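Local coordinates for rhogap protein (Gallus gallus, PDB 1F7C), which stimulates GTP hydrolysis by the Rho-family GTPases RHOA and CDC42 through the RhoGAP (BH) domain that this fragment comprises, at residues G63-S66 against R67-L71; I45-V48 against E49-I53; N169-V173 against A174-V178. All coordinates share one frame; numbering follows the deposited sequence.

All three contacts are local, each made along a helix or at one of its ends, within a single all-helical RhoGAP domain. Contact 1 starts helix 65-76 at the surface, and its chemistry is mostly backbone bonding plus a weak amide pair. Contact 2 closes helix 35-51, the helix before it in the chain, and is partly buried: a threonine folds back on a carbonyl and a histidine ring. Contact 3, also partly buried, opens helix 173-184 with a threonine cap beside R60, the predicted arginine finger. Contacts 2 and 3 meet where N169 ND2 probably donates to I53 O (3.1 Å), whereas contact 1 touches neither.

Contact 1 (G63-S66 against R67-L71); sequences GVNS and RVQKL
V64 O receives the amides of V68 and R67 where helix 65-76 begins, and the backbone bonds there do most of the work. It accepts V68 N at 3.1 Å, and R67 N adds a weak, bent bond. One residue further on, Q69 N bonds to N65 O at 3.0 Å. K70 N to S66 O is longer and weak.

Among the side chains the polar pair is N65 and Q69. The N65 side chain starts out away from the following turn, but with CG opposite the backbone N (chi1 -165°) the amide swings back and its OD1 lies 3.1 Å from Q69 CG. Q69 bends at chi2 (-56°), which carries its own amide round to N65; NE2 then gives OD1 a weak hydrogen bond of 3.4 Å, the two amide planes 31° apart.

The remaining touches are slight. V64 CB sits 4.1 Å from R67 CG, alongside the root of the arginine, whose guanidinium runs on to a salt bridge between NH1 and E93. V68 sets its CG2 methyl against a carbonyl oxygen, 3.5 Å from V64 O, while its side chain also packs on S99 and T103 of helix 94-106.

V64 holds the N-cap position, yet its valine side chain has no polar atom to offer the first amides of the helix. The start of this helix therefore rests chiefly on main-chain bonds, with the weak N65-Q69 amide pair a modest addition on the exposed side.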
ATOM      1  N   GLY A  63      14.730  -6.957   1.067  1.00 54.45           N
ATOM      2  CA  GLY A  63      15.542  -7.856   0.269  1.00 57.56           C
ATOM      3  C   GLY A  63      16.854  -7.215  -0.154  1.00 59.79           C
ATOM      4  O   GLY A  63      17.127  -6.059   0.174  1.00 58.81           O
ATOM      5  N   VAL A  64      17.676  -7.972  -0.876  1.00 62.88           N
ATOM      6  CA  VAL A  64      18.963  -7.468  -1.352  1.00 66.13           C
ATOM      7  C   VAL A  64      18.725  -6.480  -2.492  1.00 67.06           C
ATOM      8  O   VAL A  64      18.320  -6.869  -3.591  1.00 67.07           O
ATOM      9  CB  VAL A  64      19.850  -8.621  -1.866  1.00 66.28           C
ATOM     10  CG1 VAL A  64      21.190  -8.081  -2.340  1.00 66.93           C
ATOM     11  CG2 VAL A  64      20.048  -9.639  -0.766  1.00 67.04           C
ATOM     12  N   ASN A  65      18.978  -5.203  -2.223  1.00 67.51           N
ATOM     13  CA  ASN A  65      18.775  -4.156  -3.219  1.00 69.42           C
ATOM     14  C   ASN A  65      19.210  -4.558  -4.628  1.00 69.69           C
ATOM     15  O   ASN A  65      18.541  -4.238  -5.615  1.00 69.81           O
ATOM     16  CB  ASN A  65      19.523  -2.892  -2.805  1.00 70.47           C
ATOM     17  CG  ASN A  65      19.068  -1.678  -3.578  1.00 70.70           C
ATOM     18  OD1 ASN A  65      18.979  -1.710  -4.807  1.00 70.26           O
ATOM     19  ND2 ASN A  65      18.776  -0.594  -2.862  1.00 70.68           N
ATOM     20  N   SER A  66      20.334  -5.258  -4.717  1.00 69.76           N
ATOM     21  CA  SER A  66      20.863  -5.695  -6.001  1.00 70.71           C
ATOM     22  C   SER A  66      19.842  -6.502  -6.793  1.00 70.32           C
ATOM     23  O   SER A  66      19.594  -6.227  -7.969  1.00 70.84           O
ATOM     24  CB  SER A  66      22.131  -6.530  -5.787  1.00 71.32           C
ATOM     25  OG  SER A  66      23.115  -5.783  -5.086  1.00 71.87           O
ATOM     26  N   ARG A  67      19.250  -7.497  -6.142  1.00 70.09           N
ATOM     27  CA  ARG A  67      18.268  -8.346  -6.800  1.00 69.46           C
ATOM     28  C   ARG A  67      16.974  -7.595  -7.060  1.00 68.16           C
ATOM     29  O   ARG A  67      16.304  -7.829  -8.066  1.00 67.67           O
ATOM     30  CB  ARG A  67      17.983  -9.587  -5.957  1.00 70.60           C
ATOM     31  CG  ARG A  67      19.225 -10.359  -5.557  1.00 73.60           C
ATOM     32  CD  ARG A  67      18.911 -11.827  -5.373  1.00 76.48           C
ATOM     33  NE  ARG A  67      18.528 -12.443  -6.639  1.00 79.95           N
ATOM     34  CZ  ARG A  67      18.165 -13.714  -6.777  1.00 82.37           C
ATOM     35  NH1 ARG A  67      18.130 -14.521  -5.720  1.00 84.45           N
ATOM     36  NH2 ARG A  67      17.845 -14.182  -7.977  1.00 83.92           N
ATOM     37  N   VAL A  68      16.622  -6.689  -6.154  1.00 67.10           N
ATOM     38  CA  VAL A  68      15.399  -5.912  -6.307  1.00 66.85           C
ATOM     39  C   VAL A  68      15.435  -5.122  -7.612  1.00 66.88           C
ATOM     40  O   VAL A  68      14.592  -5.324  -8.493  1.00 64.68           O
ATOM     41  CB  VAL A  68      15.208  -4.930  -5.131  1.00 67.13           C
ATOM     42  CG1 VAL A  68      13.997  -4.044  -5.381  1.00 67.28           C
ATOM     43  CG2 VAL A  68      15.029  -5.705  -3.838  1.00 65.64           C
ATOM     44  N   GLN A  69      16.422  -4.234  -7.730  1.00 67.01           N
ATOM     45  CA  GLN A  69      16.586  -3.402  -8.922  1.00 66.59           C
ATOM     46  C   GLN A  69      16.563  -4.232 -10.199  1.00 65.02           C
ATOM     47  O   GLN A  69      16.030  -3.799 -11.224  1.00 64.86           O
ATOM     48  CB  GLN A  69      17.906  -2.627  -8.856  1.00 68.04           C
ATOM     49  CG  GLN A  69      18.010  -1.634  -7.712  1.00 68.79           C
ATOM     50  CD  GLN A  69      16.874  -0.635  -7.712  1.00 70.28           C
ATOM     51  OE1 GLN A  69      16.414  -0.201  -8.770  1.00 71.12           O
ATOM     52  NE2 GLN A  69      16.419  -0.254  -6.523  1.00 70.98           N
ATOM     53  N   LYS A  70      17.144  -5.425 -10.133  1.00 63.60           N
ATOM     54  CA  LYS A  70      17.197  -6.304 -11.292  1.00 63.80           C
ATOM     55  C   LYS A  70      15.820  -6.828 -11.680  1.00 63.05           C
ATOM     56  O   LYS A  70      15.522  -6.978 -12.865  1.00 63.80           O
ATOM     57  CB  LYS A  70      18.148  -7.475 -11.029  1.00 65.01           C
ATOM     58  CG  LYS A  70      18.365  -8.352 -12.250  1.00 67.62           C
ATOM     59  CD  LYS A  70      19.388  -9.445 -11.995  1.00 70.36           C
ATOM     60  CE  LYS A  70      19.549 -10.335 -13.222  1.00 73.33           C
ATOM     61  NZ  LYS A  70      20.530 -11.430 -12.985  1.00 76.17           N
ATOM     62  N   LEU A  71      14.984  -7.116 -10.687  1.00 62.57           N
ATOM     63  CA  LEU A  71      13.638  -7.603 -10.964  1.00 60.89           C
ATOM     64  C   LEU A  71      12.832  -6.445 -11.537  1.00 60.37           C
ATOM     65  O   LEU A  71      12.070  -6.613 -12.492  1.00 58.87           O
ATOM     66  CB  LEU A  71      12.975  -8.129  -9.684  1.00 60.77           C
ATOM     67  CG  LEU A  71      11.478  -8.473  -9.751  1.00 59.00           C
ATOM     68  CD1 LEU A  71      11.214  -9.466 -10.869  1.00 59.20           C
ATOM     69  CD2 LEU A  71      11.021  -9.039  -8.419  1.00 59.06           C
TER

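Contact 2 (I45-V48 against E49-I53)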
ATOM      1  N   ILE A  45       1.534  -8.737  -6.305  1.00 34.35           N
ATOM      2  CA  ILE A  45       0.474  -9.139  -5.391  1.00 33.19           C
ATOM      3  C   ILE A  45       0.205 -10.624  -5.553  1.00 33.70           C
ATOM      4  O   ILE A  45       0.117 -11.365  -4.576  1.00 31.50           O
ATOM      5  CB  ILE A  45      -0.842  -8.375  -5.663  1.00 32.12           C
ATOM      6  CG1 ILE A  45      -0.689  -6.913  -5.258  1.00 31.05           C
ATOM      7  CG2 ILE A  45      -1.989  -9.013  -4.915  1.00 30.51           C
ATOM      8  CD1 ILE A  45       0.051  -6.735  -3.981  1.00 33.00           C
ATOM      9  N   HIS A  46       0.089 -11.050  -6.804  1.00 34.93           N
ATOM     10  CA  HIS A  46      -0.188 -12.437  -7.114  1.00 36.62           C
ATOM     11  C   HIS A  46       0.853 -13.406  -6.582  1.00 35.97           C
ATOM     12  O   HIS A  46       0.500 -14.453  -6.037  1.00 35.47           O
ATOM     13  CB  HIS A  46      -0.332 -12.626  -8.622  1.00 38.25           C
ATOM     14  CG  HIS A  46      -0.654 -14.031  -9.014  1.00 42.01           C
ATOM     15  ND1 HIS A  46       0.319 -14.959  -9.320  1.00 42.75           N
ATOM     16  CD2 HIS A  46      -1.836 -14.688  -9.069  1.00 41.75           C
ATOM     17  CE1 HIS A  46      -0.252 -16.129  -9.545  1.00 43.41           C
ATOM     18  NE2 HIS A  46      -1.557 -15.993  -9.398  1.00 43.83           N
ATOM     19  N   ALA A  47       2.128 -13.063  -6.736  1.00 34.48           N
ATOM     20  CA  ALA A  47       3.200 -13.934  -6.267  1.00 34.23           C
ATOM     21  C   ALA A  47       3.207 -14.070  -4.745  1.00 33.45           C
ATOM     22  O   ALA A  47       3.378 -15.170  -4.204  1.00 33.72           O
ATOM     23  CB  ALA A  47       4.555 -13.414  -6.751  1.00 33.13           C
ATOM     24  N   VAL A  48       3.031 -12.950  -4.055  1.00 30.96           N
ATOM     25  CA  VAL A  48       3.022 -12.978  -2.607  1.00 29.95           C
ATOM     26  C   VAL A  48       1.853 -13.824  -2.118  1.00 30.92           C
ATOM     27  O   VAL A  48       2.010 -14.639  -1.224  1.00 32.01           O
ATOM     28  CB  VAL A  48       2.941 -11.536  -2.022  1.00 28.41           C
ATOM     29  CG1 VAL A  48       2.694 -11.568  -0.515  1.00 27.06           C
ATOM     30  CG2 VAL A  48       4.241 -10.816  -2.289  1.00 28.82           C
ATOM     31  N   GLU A  49       0.682 -13.651  -2.715  1.00 31.18           N
ATOM     32  CA  GLU A  49      -0.467 -14.409  -2.264  1.00 30.96           C
ATOM     33  C   GLU A  49      -0.410 -15.892  -2.577  1.00 31.45           C
ATOM     34  O   GLU A  49      -0.708 -16.707  -1.710  1.00 31.22           O
ATOM     35  CB  GLU A  49      -1.754 -13.809  -2.815  1.00 26.21           C
ATOM     36  CG  GLU A  49      -1.965 -12.389  -2.370  1.00 30.45           C
ATOM     37  CD  GLU A  49      -3.344 -11.879  -2.697  1.00 28.28           C
ATOM     38  OE1 GLU A  49      -3.987 -12.496  -3.558  1.00 30.69           O
ATOM     39  OE2 GLU A  49      -3.777 -10.869  -2.101  1.00 25.68           O
ATOM     40  N   THR A  50      -0.020 -16.248  -3.798  1.00 33.40           N
ATOM     41  CA  THR A  50       0.043 -17.655  -4.183  1.00 33.49           C
ATOM     42  C   THR A  50       1.214 -18.455  -3.624  1.00 33.68           C
ATOM     43  O   THR A  50       1.171 -19.682  -3.645  1.00 35.47           O
ATOM     44  CB  THR A  50       0.019 -17.848  -5.735  1.00 33.35           C
ATOM     45  OG1 THR A  50       1.070 -17.087  -6.344  1.00 35.12           O
ATOM     46  CG2 THR A  50      -1.323 -17.423  -6.307  1.00 31.49           C
ATOM     47  N   ARG A  51       2.256 -17.798  -3.123  1.00 34.18           N
ATOM     48  CA  ARG A  51       3.368 -18.568  -2.576  1.00 35.62           C
ATOM     49  C   ARG A  51       4.169 -17.946  -1.449  1.00 33.88           C
ATOM     50  O   ARG A  51       5.186 -18.501  -1.033  1.00 36.59           O
ATOM     51  CB  ARG A  51       4.316 -19.003  -3.701  1.00 39.59           C
ATOM     52  CG  ARG A  51       4.935 -17.886  -4.507  1.00 45.91           C
ATOM     53  CD  ARG A  51       5.400 -18.415  -5.865  1.00 53.67           C
ATOM     54  NE  ARG A  51       6.100 -17.405  -6.658  1.00 59.09           N
ATOM     55  CZ  ARG A  51       7.329 -16.961  -6.397  1.00 62.61           C
ATOM     56  NH1 ARG A  51       8.015 -17.440  -5.360  1.00 61.61           N
ATOM     57  NH2 ARG A  51       7.871 -16.025  -7.167  1.00 64.61           N
ATOM     58  N   GLY A  52       3.720 -16.815  -0.923  1.00 30.87           N
ATOM     59  CA  GLY A  52       4.470 -16.200   0.160  1.00 27.49           C
ATOM     60  C   GLY A  52       3.632 -15.687   1.313  1.00 26.48           C
ATOM     61  O   GLY A  52       4.153 -15.009   2.205  1.00 28.67           O
ATOM     62  N   ILE A  53       2.347 -16.032   1.318  1.00 26.18           N
ATOM     63  CA  ILE A  53       1.424 -15.565   2.346  1.00 24.78           C
ATOM     64  C   ILE A  53       1.851 -15.904   3.763  1.00 27.22           C
ATOM     65  O   ILE A  53       1.573 -15.140   4.688  1.00 28.40           O
ATOM     66  CB  ILE A  53      -0.019 -16.104   2.091  1.00 25.99           C
ATOM     67  CG1 ILE A  53      -1.043 -15.240   2.822  1.00 26.03           C
ATOM     68  CG2 ILE A  53      -0.167 -17.527   2.594  1.00 28.00           C
ATOM     69  CD1 ILE A  53      -1.163 -13.842   2.275  1.00 25.53           C
TER
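T50 turns its hydroxyl between its own backbone N and carbonyl carbon (chi1 55°), which sets OG1 toward the carbonyl of H46, one turn earlier; H46 holds CG opposite its backbone N (chi1 -179°), and this puts its ring beside the threonine methyl. OG1 donates to H46 O at 2.7 Å, and the CG2 methyl comes over a face of the imidazole. T50 N gives the same carbonyl a bond of 2.9 Å, and the two donors approach from opposite faces of its plane.

The methyl is a CH-pi partner: CG2 lies 3.8 Å from the centroid of the H46 ring, 27° off the ring normal and displaced toward the rim, with NE2 its nearest ring atom at 3.4 Å. With an alanine in place of H46, the T50 methyl would probably lose its aromatic mate and that side of the threonine would be uncovered.

On another side of helix 35-51, I45 and E49 run side by side, the I45 CG2 methyl 3.8 Å from E49 OE2. The carboxylate itself is taken up by H158, through OE2, with a long, weak ion pair from OE1 to K161. R51 lays its CG methylene 3.1 Å from A47 O, and its guanidinium end lies obliquely to the A47 methyl.

G52 N still bonds to V48 O at 2.8 Å. The A47 and V48 side chains pack on helix 94-106, A47 on I97 and V48 on T98. The chemistry thus centres on H46 O, gripped by a main-chain and a side-chain donor at once, while the T50 hydroxyl finds its acceptor without leaving its own helix.

Contact 3 (N169-V173 against A174-V178); sequences NLMTV and ANLGV
L176 N to T172 O at 3.0 Å and G177 N to V173 O at 2.9 Å bring the chain into helix 173-184, after L170 has left the preceding helix with a positive phi. T172 sits at the N-cap. Its hydroxyl, lying between its own backbone N and carbonyl carbon (chi1 64°), accepts N175 N at 3.2 Å in a bond of 165°, an N-cap hydrogen bond. A water accepts from A174 N and lies at a weak 3.4 Å from T172 OG1.

N175 answers with its own amide: ND2 reaches back to L170 O at 2.9 Å, the oxygen in the plane of the amide, which ties the loop to the first turn. Just before, N169 OD1 takes M171 N in an Asx turn. In this RhoGAP domain both M171 and N175 also touch R60, the predicted arginine finger, so the capped turn stands directly beside it.

M171 bends at chi2 and chi3, and its CE methyl comes 3.7 Å from L176 CD2, crossing the leucine obliquely. Both side chains pack on V162 of helix 146-164, and L176 also touches I209 of helix 198-210.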
ATOM      1  N   ASN A 169       2.422 -15.005   9.649  1.00 32.88           N
ATOM      2  CA  ASN A 169       3.402 -14.073   9.099  1.00 31.91           C
ATOM      3  C   ASN A 169       3.769 -12.886   9.989  1.00 30.40           C
ATOM      4  O   ASN A 169       4.630 -12.090   9.632  1.00 31.26           O
ATOM      5  CB  ASN A 169       2.976 -13.568   7.707  1.00 28.00           C
ATOM      6  CG  ASN A 169       1.667 -12.774   7.726  1.00 26.09           C
ATOM      7  OD1 ASN A 169       1.372 -12.045   8.676  1.00 21.35           O
ATOM      8  ND2 ASN A 169       0.895 -12.888   6.645  1.00 20.27           N
ATOM      9  N   LEU A 170       3.120 -12.785  11.144  1.00 31.82           N
ATOM     10  CA  LEU A 170       3.380 -11.726  12.126  1.00 32.83           C
ATOM     11  C   LEU A 170       3.018 -10.327  11.661  1.00 32.96           C
ATOM     12  O   LEU A 170       3.309  -9.369  12.353  1.00 34.71           O
ATOM     13  CB  LEU A 170       4.858 -11.724  12.529  1.00 31.01           C
ATOM     14  CG  LEU A 170       5.543 -13.085  12.709  1.00 34.81           C
ATOM     15  CD1 LEU A 170       7.020 -12.881  13.066  1.00 33.23           C
ATOM     16  CD2 LEU A 170       4.819 -13.883  13.795  1.00 33.59           C
ATOM     17  N   MET A 171       2.393 -10.194  10.497  1.00 33.44           N
ATOM     18  CA  MET A 171       2.050  -8.863  10.008  1.00 31.44           C
ATOM     19  C   MET A 171       0.606  -8.460  10.253  1.00 30.40           C
ATOM     20  O   MET A 171      -0.270  -8.687   9.426  1.00 30.54           O
ATOM     21  CB  MET A 171       2.386  -8.738   8.523  1.00 30.67           C
ATOM     22  CG  MET A 171       3.879  -8.870   8.214  1.00 30.21           C
ATOM     23  SD  MET A 171       4.955  -7.766   9.203  1.00 33.93           S
ATOM     24  CE  MET A 171       4.524  -6.125   8.505  1.00 28.28           C
ATOM     25  N   THR A 172       0.376  -7.855  11.410  1.00 29.07           N
ATOM     26  CA  THR A 172      -0.940  -7.392  11.787  1.00 30.04           C
ATOM     27  C   THR A 172      -1.225  -6.104  11.033  1.00 29.80           C
ATOM     28  O   THR A 172      -0.349  -5.560  10.355  1.00 28.43           O
ATOM     29  CB  THR A 172      -1.010  -7.075  13.288  1.00 30.76           C
ATOM     30  OG1 THR A 172      -0.119  -5.996  13.587  1.00 32.78           O
ATOM     31  CG2 THR A 172      -0.614  -8.295  14.112  1.00 33.20           C
ATOM     32  N   VAL A 173      -2.452  -5.616  11.168  1.00 29.01           N
ATOM     33  CA  VAL A 173      -2.860  -4.378  10.519  1.00 30.96           C
ATOM     34  C   VAL A 173      -1.911  -3.255  10.954  1.00 31.40           C
ATOM     35  O   VAL A 173      -1.347  -2.541  10.129  1.00 31.21           O
ATOM     36  CB  VAL A 173      -4.317  -4.020  10.917  1.00 32.99           C
ATOM     37  CG1 VAL A 173      -4.675  -2.628  10.422  1.00 32.67           C
ATOM     38  CG2 VAL A 173      -5.274  -5.057  10.335  1.00 28.86           C
ATOM     39  N   ALA A 174      -1.726  -3.125  12.262  1.00 32.01           N
ATOM     40  CA  ALA A 174      -0.849  -2.103  12.812  1.00 31.68           C
ATOM     41  C   ALA A 174       0.562  -2.195  12.230  1.00 31.44           C
ATOM     42  O   ALA A 174       1.145  -1.174  11.871  1.00 33.04           O
ATOM     43  CB  ALA A 174      -0.814  -2.216  14.328  1.00 30.59           C
ATOM     44  N   ASN A 175       1.112  -3.406  12.136  1.00 30.61           N
ATOM     45  CA  ASN A 175       2.449  -3.587  11.574  1.00 31.12           C
ATOM     46  C   ASN A 175       2.520  -3.196  10.094  1.00 31.19           C
ATOM     47  O   ASN A 175       3.544  -2.721   9.617  1.00 32.23           O
ATOM     48  CB  ASN A 175       2.912  -5.039  11.717  1.00 34.90           C
ATOM     49  CG  ASN A 175       3.293  -5.400  13.136  1.00 36.94           C
ATOM     50  OD1 ASN A 175       3.465  -4.530  13.990  1.00 37.27           O
ATOM     51  ND2 ASN A 175       3.440  -6.694  13.393  1.00 36.07           N
ATOM     52  N   LEU A 176       1.442  -3.413   9.356  1.00 28.49           N
ATOM     53  CA  LEU A 176       1.451  -3.053   7.954  1.00 27.34           C
ATOM     54  C   LEU A 176       1.335  -1.535   7.841  1.00 26.82           C
ATOM     55  O   LEU A 176       1.916  -0.924   6.949  1.00 25.11           O
ATOM     56  CB  LEU A 176       0.312  -3.769   7.216  1.00 23.97           C
ATOM     57  CG  LEU A 176       0.537  -5.287   7.121  1.00 24.66           C
ATOM     58  CD1 LEU A 176      -0.722  -5.997   6.640  1.00 21.76           C
ATOM     59  CD2 LEU A 176       1.712  -5.567   6.187  1.00 20.75           C
ATOM     60  N   GLY A 177       0.597  -0.927   8.761  1.00 28.97           N
ATOM     61  CA  GLY A 177       0.442   0.519   8.745  1.00 31.48           C
ATOM     62  C   GLY A 177       1.775   1.237   8.893  1.00 33.57           C
ATOM     63  O   GLY A 177       2.012   2.264   8.254  1.00 33.94           O
ATOM     64  N   VAL A 178       2.649   0.691   9.731  1.00 33.26           N
ATOM     65  CA  VAL A 178       3.969   1.270   9.952  1.00 34.80           C
ATOM     66  C   VAL A 178       4.823   1.212   8.695  1.00 36.27           C
ATOM     67  O   VAL A 178       5.576   2.145   8.409  1.00 37.14           O
ATOM     68  CB  VAL A 178       4.723   0.536  11.102  1.00 33.70           C
ATOM     69  CG1 VAL A 178       6.218   0.825  11.033  1.00 33.35           C
ATOM     70  CG2 VAL A 178       4.171   0.985  12.448  1.00 32.49           C
TER
HETATM   71  O   HOH W   1      -3.121  -4.686  14.541  1.00 42.19           O